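Local structure of arginine--tRNA ligase (Campylobacter jejuni, 3FNR) at residues Asn71-Val76 against Ile162-Ser167; Met362-Gln367 against Leu428-Ser433; Leu179-Glu184 against Glu258-Asp263. The protein catalyses the ATP-dependent attachment of arginine to tRNA(Arg), forming arginyl-tRNA(Arg) with release of AMP and diphosphate. The protein carries 1 engineered substitution. All blocks are in the same frame, centred on the assembly; numbering follows the deposited sequence.

Overall arrangement
Contacts 1 and 3 both belong to the class I catalytic domain, whereas contact 2 lies within the DALR anticodon-binding domain. Contact 1 pairs two strands of the parallel core, its centre about 13 Å from the centre of the chain. It is also the one nearest the ATP-handling machinery: Tyr74 and Val76 touch Ala39 and Pro41 of the 'HIGH' region. Contact 3 follows directly in the chain, helix 175-184 coming next after strand 165-167; the two contacts have centres about 24 Å apart and nearest atoms about 13 Å apart. Contact 2 is remote, its centre about 45 Å from that of contact 1 and about 60 Å from that of contact 3, on the opposite side of the chain's centre from contact 3.

Contact 1 of 3, residues Asn71-Val76 against Ile162-Ser167; sequences NTEYYV and IDSYVS
Tyr74, Tyr75 and Val76 run parallel to Tyr165, Val166 and Ser167, joined by hydrogen bonds from Tyr74 N to Ser164 O (2.8 Å), from Val166 N to Tyr74 O (2.8 Å) and from Val76 N to Val166 O (2.7 Å). Thr72 OG1, set between its own backbone N and carbonyl carbon, accepts from Asp163 N (3.1 Å) and ties in the loop before the second strand.

On one face the rings of Tyr74 and Tyr165 form an offset stack, centroids 4.9 Å apart and planes at 30°. CE2 of Tyr165 lies over the Tyr74 ring toward its rim, while Tyr74 CB sits over the face of the Tyr165 ring. Different torsions bring them together: Tyr74 holds CG anti to its N (chi1 -177°), Tyr165 beside its N (chi1 -70°). Ile162 CD1 meets the Tyr74 ring at its edge, 3.9 Å from CD2, and Lys152 makes a cation-pi contact with Tyr165. Tyrosine suits position 74, offering a flat face for stacking and a hydroxyl that hydrogen-bonds to Ala39 O.

The other face carries Glu73, whose aliphatic carbons cross Val166 while its carboxylate is held by Arg233 and Tyr226.

With helix 136-157 packed on the tyrosine face, this is the parallel strand pairing of a Rossmann-type class I synthetase core, one strand reaching the 'HIGH' region.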
loop_
_atom_site.group_PDB
_atom_site.type_symbol
_atom_site.label_atom_id
_atom_site.label_comp_id
_atom_site.label_asym_id
_atom_site.label_seq_id
_atom_site.Cartn_x
_atom_site.Cartn_y
_atom_site.Cartn_z
ATOM N N ASN A 71 2.150 10.497 7.838
ATOM C CA ASN A 71 2.856 9.422 8.516
ATOM C C ASN A 71 2.221 8.065 8.322
ATOM O O ASN A 71 1.004 7.950 8.160
ATOM C CB ASN A 71 2.958 9.714 10.007
ATOM C CG ASN A 71 4.203 10.482 10.355
ATOM O OD1 ASN A 71 4.253 11.704 10.214
ATOM N ND2 ASN A 71 5.230 9.763 10.809
ATOM N N THR A 72 3.057 7.036 8.340
ATOM C CA THR A 72 2.602 5.658 8.206
ATOM C C THR A 72 3.039 4.801 9.384
ATOM O O THR A 72 4.141 4.980 9.930
ATOM C CB THR A 72 3.107 5.019 6.904
ATOM O OG1 THR A 72 4.517 5.234 6.778
ATOM C CG2 THR A 72 2.409 5.652 5.723
ATOM N N GLU A 73 2.177 3.854 9.747
ATOM C CA GLU A 73 2.370 3.024 10.920
ATOM C C GLU A 73 1.788 1.622 10.718
ATOM O O GLU A 73 0.761 1.442 10.055
ATOM C CB GLU A 73 1.779 3.713 12.164
ATOM C CG GLU A 73 2.127 3.077 13.507
ATOM C CD GLU A 73 1.895 4.008 14.691
ATOM O OE1 GLU A 73 0.941 3.753 15.455
ATOM O OE2 GLU A 73 2.673 4.984 14.864
ATOM N N TYR A 74 2.474 0.636 11.285
ATOM C CA TYR A 74 2.092 -0.766 11.205
ATOM C C TYR A 74 1.946 -1.245 12.639
ATOM O O TYR A 74 2.838 -1.032 13.464
ATOM C CB TYR A 74 3.199 -1.539 10.485
ATOM C CG TYR A 74 2.989 -3.023 10.226
ATOM C CD1 TYR A 74 2.940 -3.951 11.277
ATOM C CD2 TYR A 74 2.938 -3.514 8.921
ATOM C CE1 TYR A 74 2.779 -5.315 11.033
ATOM C CE2 TYR A 74 2.789 -4.882 8.667
ATOM C CZ TYR A 74 2.712 -5.770 9.727
ATOM O OH TYR A 74 2.562 -7.112 9.481
ATOM N N TYR A 75 0.823 -1.889 12.925
ATOM C CA TYR A 75 0.555 -2.415 14.245
ATOM C C TYR A 75 0.928 -3.884 14.282
ATOM O O TYR A 75 0.380 -4.683 13.518
ATOM C CB TYR A 75 -0.929 -2.256 14.577
ATOM C CG TYR A 75 -1.305 -2.677 15.974
ATOM C CD1 TYR A 75 -1.015 -1.860 17.066
ATOM C CD2 TYR A 75 -1.967 -3.879 16.207
ATOM C CE1 TYR A 75 -1.367 -2.232 18.351
ATOM C CE2 TYR A 75 -2.314 -4.267 17.494
ATOM C CZ TYR A 75 -2.017 -3.436 18.560
ATOM O OH TYR A 75 -2.381 -3.797 19.841
ATOM N N VAL A 76 1.848 -4.226 15.183
ATOM C CA VAL A 76 2.324 -5.601 15.351
ATOM C C VAL A 76 1.552 -6.300 16.471
ATOM O O VAL A 76 1.698 -5.949 17.633
ATOM C CB VAL A 76 3.847 -5.643 15.664
ATOM C CG1 VAL A 76 4.377 -7.040 15.517
ATOM C CG2 VAL A 76 4.630 -4.691 14.758
ATOM N N ILE A 162 7.251 1.161 5.529
ATOM C CA ILE A 162 6.374 1.807 6.512
ATOM C C ILE A 162 7.240 2.460 7.603
ATOM O O ILE A 162 8.234 1.887 8.041
ATOM C CB ILE A 162 5.329 0.802 7.062
ATOM C CG1 ILE A 162 4.373 0.375 5.933
ATOM C CG2 ILE A 162 4.531 1.387 8.230
ATOM C CD1 ILE A 162 3.332 -0.654 6.336
ATOM N N ASP A 163 6.881 3.676 8.007
ATOM C CA ASP A 163 7.764 4.507 8.824
ATOM C C ASP A 163 7.808 4.194 10.326
ATOM O O ASP A 163 8.719 4.643 11.029
ATOM C CB ASP A 163 7.458 5.988 8.577
ATOM C CG ASP A 163 7.930 6.463 7.204
ATOM O OD1 ASP A 163 8.488 5.644 6.442
ATOM O OD2 ASP A 163 7.753 7.654 6.885
ATOM N N SER A 164 6.843 3.421 10.814
ATOM C CA SER A 164 6.786 3.092 12.235
ATOM C C SER A 164 6.095 1.762 12.465
ATOM O O SER A 164 4.969 1.562 12.025
ATOM C CB SER A 164 6.071 4.199 13.029
ATOM O OG SER A 164 6.142 3.955 14.427
ATOM N N TYR A 165 6.771 0.857 13.161
ATOM C CA TYR A 165 6.168 -0.403 13.587
ATOM C C TYR A 165 5.944 -0.334 15.097
ATOM O O TYR A 165 6.883 -0.052 15.853
ATOM C CB TYR A 165 7.069 -1.591 13.199
ATOM C CG TYR A 165 7.111 -1.857 11.697
ATOM C CD1 TYR A 165 7.826 -1.019 10.830
ATOM C CD2 TYR A 165 6.425 -2.937 11.142
ATOM C CE1 TYR A 165 7.846 -1.249 9.449
ATOM C CE2 TYR A 165 6.450 -3.181 9.763
ATOM C CZ TYR A 165 7.160 -2.334 8.926
ATOM O OH TYR A 165 7.186 -2.575 7.568
ATOM N N VAL A 166 4.708 -0.567 15.535
ATOM C CA VAL A 166 4.366 -0.469 16.963
ATOM C C VAL A 166 3.907 -1.802 17.546
ATOM O O VAL A 166 3.220 -2.572 16.886
ATOM C CB VAL A 166 3.298 0.634 17.265
ATOM C CG1 VAL A 166 3.852 1.970 17.038
ATOM C CG2 VAL A 166 2.053 0.458 16.421
ATOM N N SER A 167 4.271 -2.052 18.798
ATOM C CA SER A 167 3.983 -3.320 19.454
ATOM C C SER A 167 2.710 -3.269 20.298
ATOM O O SER A 167 2.480 -2.309 21.027
ATOM C CB SER A 167 5.174 -3.742 20.319
ATOM O OG SER A 167 4.870 -4.894 21.087
#

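Contact 2 of 3, residues Met362-Gln367 against Leu428-Ser433; sequences MKADLQ and LLKLFS
Lys430 pushes a buried ammonium group against the backbone carbonyls of Met362 and Ala364. NZ donates to Ala364 O at 2.8 Å, nearly in line with the carbonyl bond, and to Met362 O at 3.1 Å, where it arrives tilted 22° from the carbonyl plane. The side-chain oxygens of Asn9 and Asn13 also accept from NZ. Two backbone carbonyls and two asparagine oxygens thus surround a group with three hydrogens, and these four neutral oxygens probably stabilise its charge.

Lysine suits the place because its chain is long enough to cross from the helix to the loop. Every torsion from chi1 (-169°) outward is close to fully extended, which sends NZ straight between the two carbonyls. The aliphatic part is lined on the way: Leu366 CD1 comes across it at about a right angle, 3.7 Å from Lys430 CD, and the small Ala364 lets its CB approach that same CD at 4.2 Å. At the root of the chain, Ser433 OG donates to Lys430 O (2.6 Å), a bond back along the helix.

The loop has a bond of its own: Asp365 OD1 accepts from Gln367 N at 3.1 Å, an Asx turn. A further bond, from Leu366 N to Asp427 OD1, ties the loop to the helix.

The loop leads from helix 336-353 to helix 371-381. Here it lies against helix 425-445, with the N-terminal helix 5-17 meeting both partners: Leu16 touches Met362 and Lys430, and Asn9 touches Leu366.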
loop_
_atom_site.group_PDB
_atom_site.type_symbol
_atom_site.label_atom_id
_atom_site.label_comp_id
_atom_site.label_asym_id
_atom_site.label_seq_id
_atom_site.Cartn_x
_atom_site.Cartn_y
_atom_site.Cartn_z
ATOM N N MET A 362 14.952 23.108 -25.273
ATOM C CA MET A 362 14.272 23.980 -24.314
ATOM C C MET A 362 13.827 25.313 -24.917
ATOM O O MET A 362 12.730 25.803 -24.627
ATOM C CB MET A 362 15.218 24.248 -23.137
ATOM C CG MET A 362 14.580 24.932 -21.943
ATOM S SD MET A 362 13.614 23.791 -20.954
ATOM C CE MET A 362 14.900 23.040 -19.954
ATOM N N LYS A 363 14.691 25.873 -25.762
ATOM C CA LYS A 363 14.479 27.159 -26.439
ATOM C C LYS A 363 13.319 27.194 -27.438
ATOM O O LYS A 363 12.923 28.272 -27.878
ATOM C CB LYS A 363 15.772 27.601 -27.143
ATOM C CG LYS A 363 16.669 26.448 -27.641
ATOM C CD LYS A 363 16.290 25.933 -29.035
ATOM C CE LYS A 363 17.260 26.416 -30.116
ATOM N NZ LYS A 363 16.996 27.815 -30.566
ATOM N N ALA A 364 12.795 26.027 -27.806
ATOM C CA ALA A 364 11.634 25.942 -28.693
ATOM C C ALA A 364 10.398 26.510 -28.006
ATOM O O ALA A 364 10.281 26.430 -26.786
ATOM C CB ALA A 364 11.403 24.521 -29.108
ATOM N N ASP A 365 9.487 27.093 -28.784
ATOM C CA ASP A 365 8.341 27.785 -28.200
ATOM C C ASP A 365 7.005 27.055 -28.357
ATOM O O ASP A 365 5.983 27.521 -27.845
ATOM C CB ASP A 365 8.242 29.219 -28.728
ATOM C CG ASP A 365 8.195 29.292 -30.249
ATOM O OD1 ASP A 365 7.658 28.369 -30.905
ATOM O OD2 ASP A 365 8.696 30.299 -30.792
ATOM N N LEU A 366 7.022 25.938 -29.088
ATOM C CA LEU A 366 5.849 25.054 -29.262
ATOM C C LEU A 366 4.746 25.631 -30.160
ATOM O O LEU A 366 3.667 25.051 -30.281
ATOM C CB LEU A 366 5.274 24.625 -27.900
ATOM C CG LEU A 366 5.783 23.374 -27.172
ATOM C CD1 LEU A 366 7.149 22.914 -27.611
ATOM C CD2 LEU A 366 5.756 23.583 -25.670
ATOM N N GLN A 367 5.034 26.754 -30.811
ATOM C CA GLN A 367 4.037 27.467 -31.602
ATOM C C GLN A 367 3.594 26.682 -32.845
ATOM O O GLN A 367 2.470 26.840 -33.311
ATOM C CB GLN A 367 4.567 28.847 -31.989
ATOM C CG GLN A 367 3.509 29.949 -32.011
ATOM C CD GLN A 367 2.876 30.194 -30.651
ATOM O OE1 GLN A 367 3.563 30.466 -29.665
ATOM N NE2 GLN A 367 1.554 30.102 -30.597
ATOM N N LEU A 428 8.721 19.348 -31.356
ATOM C CA LEU A 428 8.236 17.991 -31.116
ATOM C C LEU A 428 9.015 17.295 -30.003
ATOM O O LEU A 428 8.422 16.665 -29.136
ATOM C CB LEU A 428 8.275 17.172 -32.404
ATOM C CG LEU A 428 7.360 17.684 -33.523
ATOM C CD1 LEU A 428 7.700 17.008 -34.849
ATOM C CD2 LEU A 428 5.904 17.462 -33.168
ATOM N N LEU A 429 10.336 17.422 -30.026
ATOM C CA LEU A 429 11.172 16.890 -28.957
ATOM C C LEU A 429 10.824 17.484 -27.589
ATOM O O LEU A 429 10.711 16.743 -26.613
ATOM C CB LEU A 429 12.655 17.088 -29.272
ATOM C CG LEU A 429 13.220 16.210 -30.394
ATOM C CD1 LEU A 429 14.669 16.585 -30.679
ATOM C CD2 LEU A 429 13.096 14.721 -30.071
ATOM N N LYS A 430 10.637 18.803 -27.525
ATOM C CA LYS A 430 10.294 19.474 -26.264
ATOM C C LYS A 430 8.948 18.971 -25.743
ATOM O O LYS A 430 8.802 18.689 -24.547
ATOM C CB LYS A 430 10.270 20.992 -26.422
ATOM C CG LYS A 430 10.187 21.756 -25.095
ATOM C CD LYS A 430 10.018 23.253 -25.321
ATOM C CE LYS A 430 9.623 23.976 -24.051
ATOM N NZ LYS A 430 9.668 25.454 -24.236
ATOM N N LEU A 431 7.985 18.845 -26.656
ATOM C CA LEU A 431 6.716 18.227 -26.351
ATOM C C LEU A 431 6.955 16.855 -25.731
ATOM O O LEU A 431 6.447 16.575 -24.649
ATOM C CB LEU A 431 5.857 18.089 -27.611
ATOM C CG LEU A 431 4.544 17.315 -27.451
ATOM C CD1 LEU A 431 3.649 17.975 -26.435
ATOM C CD2 LEU A 431 3.811 17.188 -28.763
ATOM N N PHE A 432 7.754 16.033 -26.409
ATOM C CA PHE A 432 8.023 14.660 -25.978
ATOM C C PHE A 432 8.689 14.625 -24.609
ATOM O O PHE A 432 8.364 13.765 -23.789
ATOM C CB PHE A 432 8.886 13.923 -27.007
ATOM C CG PHE A 432 8.142 13.494 -28.254
ATOM C CD1 PHE A 432 8.691 12.532 -29.089
ATOM C CD2 PHE A 432 6.900 14.038 -28.589
ATOM C CE1 PHE A 432 8.034 12.130 -30.238
ATOM C CE2 PHE A 432 6.233 13.647 -29.746
ATOM C CZ PHE A 432 6.799 12.690 -30.569
ATOM N N SER A 433 9.587 15.579 -24.356
ATOM C CA SER A 433 10.327 15.638 -23.094
ATOM C C SER A 433 9.384 15.879 -21.932
ATOM O O SER A 433 9.610 15.392 -20.826
ATOM C CB SER A 433 11.407 16.717 -23.124
ATOM O OG SER A 433 10.840 18.006 -23.006
#

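Contact 3 of 3, residues Leu179-Glu184 against Glu258-Asp263; sequences LESLKE and EFLGFD
Leu260 reaches over to Ser181 and Leu182 of helix 175-184, and its side chain can be followed outward. CB makes no close approach to the helix itself, but it sets the direction: with CG placed anti to the carbonyl carbon (chi1 -72°), the branch swings toward the helix. CG comes first into touch, 3.7 Å from Leu182 CD1. Beyond it CD2 does most of the work, lying 3.6 Å from Leu182 CD1 and 3.4 Å from Ser181 OG, so that one methyl meets both an apolar tip and a hydroxyl. CD1, the other branch, keeps farther from Leu182 CD1 than CG and CD2 do. A forked aliphatic side chain suits this spot, since the two leucines cross obliquely and the CD2 branch lies against Leu182 CD1.

The turn terminates helix 250-258. Residues Glu258 to Gly261 make a type I beta turn within a Schellman motif, in which Gly261 is the C-prime residue: its N bonds back to Glu258 O, and Phe262 N to the carbonyl of the residue before Glu258. Its positive phi (91°) would press a CB against the carbonyl oxygen of Leu260, and glycine has none.

Within this turn, Phe259 points its carbonyl at the helix. Leu182 CD1 lies 3.5 Å from Phe259 O, and the same oxygen receives a CA-H...O contact from Leu182 CA. Phe259 CB adds an apolar touch on Leu182 CD1, while its ring leads away.

No direct hydrogen bond joins the segments; one water does so instead, donating to Leu260 O (2.8 Å) and hydrogen-bonded to Ser181 OG. Helix 219-231 closes against Leu260 through Ile224 and Lys228, the latter also touching Ser181.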
loop_
_atom_site.group_PDB
_atom_site.type_symbol
_atom_site.label_atom_id
_atom_site.label_comp_id
_atom_site.label_asym_id
_atom_site.label_seq_id
_atom_site.Cartn_x
_atom_site.Cartn_y
_atom_site.Cartn_z
ATOM N N LEU A 179 -9.960 2.911 30.027
ATOM C CA LEU A 179 -11.144 2.648 30.836
ATOM C C LEU A 179 -11.614 3.916 31.543
ATOM O O LEU A 179 -12.787 4.290 31.449
ATOM C CB LEU A 179 -10.877 1.524 31.841
ATOM C CG LEU A 179 -10.586 0.137 31.252
ATOM C CD1 LEU A 179 -10.280 -0.862 32.348
ATOM C CD2 LEU A 179 -11.728 -0.358 30.388
ATOM N N GLU A 180 -10.673 4.599 32.186
ATOM C CA GLU A 180 -10.944 5.852 32.873
ATOM C C GLU A 180 -11.550 6.916 31.968
ATOM O O GLU A 180 -12.578 7.506 32.312
ATOM C CB GLU A 180 -9.687 6.364 33.582
ATOM C CG GLU A 180 -9.438 5.644 34.902
ATOM C CD GLU A 180 -10.531 5.937 35.922
ATOM O OE1 GLU A 180 -11.503 5.151 36.012
ATOM O OE2 GLU A 180 -10.432 6.976 36.612
ATOM N N SER A 181 -10.929 7.135 30.809
ATOM C CA SER A 181 -11.399 8.141 29.853
ATOM C C SER A 181 -12.790 7.793 29.334
ATOM O O SER A 181 -13.647 8.668 29.216
ATOM C CB SER A 181 -10.405 8.311 28.702
ATOM O OG SER A 181 -10.868 9.258 27.748
ATOM N N LEU A 182 -13.009 6.508 29.066
ATOM C CA LEU A 182 -14.326 5.984 28.701
ATOM C C LEU A 182 -15.388 6.239 29.776
ATOM O O LEU A 182 -16.532 6.561 29.449
ATOM C CB LEU A 182 -14.229 4.479 28.427
ATOM C CG LEU A 182 -14.301 3.796 27.053
ATOM C CD1 LEU A 182 -14.107 4.711 25.853
ATOM C CD2 LEU A 182 -13.338 2.622 27.007
ATOM N N LYS A 183 -15.017 6.079 31.048
ATOM C CA LYS A 183 -15.951 6.332 32.148
ATOM C C LYS A 183 -16.258 7.821 32.305
ATOM O O LYS A 183 -17.396 8.193 32.579
ATOM C CB LYS A 183 -15.456 5.750 33.476
ATOM C CG LYS A 183 -16.588 5.486 34.462
ATOM C CD LYS A 183 -16.128 5.537 35.899
ATOM C CE LYS A 183 -17.311 5.720 36.857
ATOM N NZ LYS A 183 -18.254 4.559 36.847
ATOM N N GLU A 184 -15.246 8.663 32.100
ATOM C CA GLU A 184 -15.406 10.120 32.136
ATOM C C GLU A 184 -16.395 10.658 31.085
ATOM O O GLU A 184 -16.874 11.786 31.207
ATOM C CB GLU A 184 -14.041 10.814 32.020
ATOM C CG GLU A 184 -13.205 10.737 33.308
ATOM C CD GLU A 184 -11.714 11.030 33.107
ATOM O OE1 GLU A 184 -10.896 10.522 33.920
ATOM O OE2 GLU A 184 -11.361 11.764 32.151
ATOM N N GLU A 258 -15.912 8.470 20.054
ATOM C CA GLU A 258 -16.810 9.496 20.589
ATOM C C GLU A 258 -16.792 9.471 22.115
ATOM O O GLU A 258 -16.810 10.520 22.760
ATOM C CB GLU A 258 -18.241 9.311 20.071
ATOM C CG GLU A 258 -18.438 9.616 18.576
ATOM C CD GLU A 258 -18.300 11.097 18.216
ATOM O OE1 GLU A 258 -18.007 11.393 17.037
ATOM O OE2 GLU A 258 -18.486 11.968 19.096
ATOM N N PHE A 259 -16.720 8.267 22.679
ATOM C CA PHE A 259 -16.647 8.074 24.129
ATOM C C PHE A 259 -15.240 8.337 24.696
ATOM O O PHE A 259 -14.979 8.054 25.862
ATOM C CB PHE A 259 -17.076 6.655 24.501
ATOM C CG PHE A 259 -18.571 6.461 24.627
ATOM C CD1 PHE A 259 -19.364 7.369 25.330
ATOM C CD2 PHE A 259 -19.172 5.335 24.083
ATOM C CE1 PHE A 259 -20.733 7.168 25.458
ATOM C CE2 PHE A 259 -20.533 5.124 24.199
ATOM C CZ PHE A 259 -21.322 6.043 24.893
ATOM N N LEU A 260 -14.336 8.854 23.868
ATOM C CA LEU A 260 -13.007 9.252 24.328
ATOM C C LEU A 260 -12.800 10.745 24.094
ATOM O O LEU A 260 -11.704 11.281 24.298
ATOM C CB LEU A 260 -11.914 8.430 23.636
ATOM C CG LEU A 260 -11.752 6.953 24.026
ATOM C CD1 LEU A 260 -10.875 6.219 23.035
ATOM C CD2 LEU A 260 -11.159 6.810 25.415
ATOM N N GLY A 261 -13.870 11.415 23.671
ATOM C CA GLY A 261 -13.845 12.860 23.484
ATOM C C GLY A 261 -13.457 13.262 22.078
ATOM O O GLY A 261 -13.392 14.455 21.770
ATOM N N PHE A 262 -13.208 12.269 21.223
ATOM C CA PHE A 262 -12.805 12.531 19.842
ATOM C C PHE A 262 -14.008 12.721 18.923
ATOM O O PHE A 262 -15.086 12.174 19.166
ATOM C CB PHE A 262 -11.926 11.402 19.286
ATOM C CG PHE A 262 -10.673 11.139 20.083
ATOM C CD1 PHE A 262 -10.437 9.877 20.620
ATOM C CD2 PHE A 262 -9.727 12.140 20.284
ATOM C CE1 PHE A 262 -9.282 9.618 21.355
ATOM C CE2 PHE A 262 -8.574 11.892 21.027
ATOM C CZ PHE A 262 -8.356 10.625 21.564
ATOM N N ASP A 263 -13.800 13.504 17.867
ATOM C CA ASP A 263 -14.738 13.598 16.765
ATOM C C ASP A 263 -14.413 12.423 15.849
ATOM O O ASP A 263 -13.329 12.362 15.259
ATOM C CB ASP A 263 -14.564 14.950 16.055
ATOM C CG ASP A 263 -15.521 15.150 14.880
ATOM O OD1 ASP A 263 -16.427 14.316 14.644
ATOM O OD2 ASP A 263 -15.361 16.177 14.185
HETATM O O HOH W 1 -9.398 10.376 25.579
#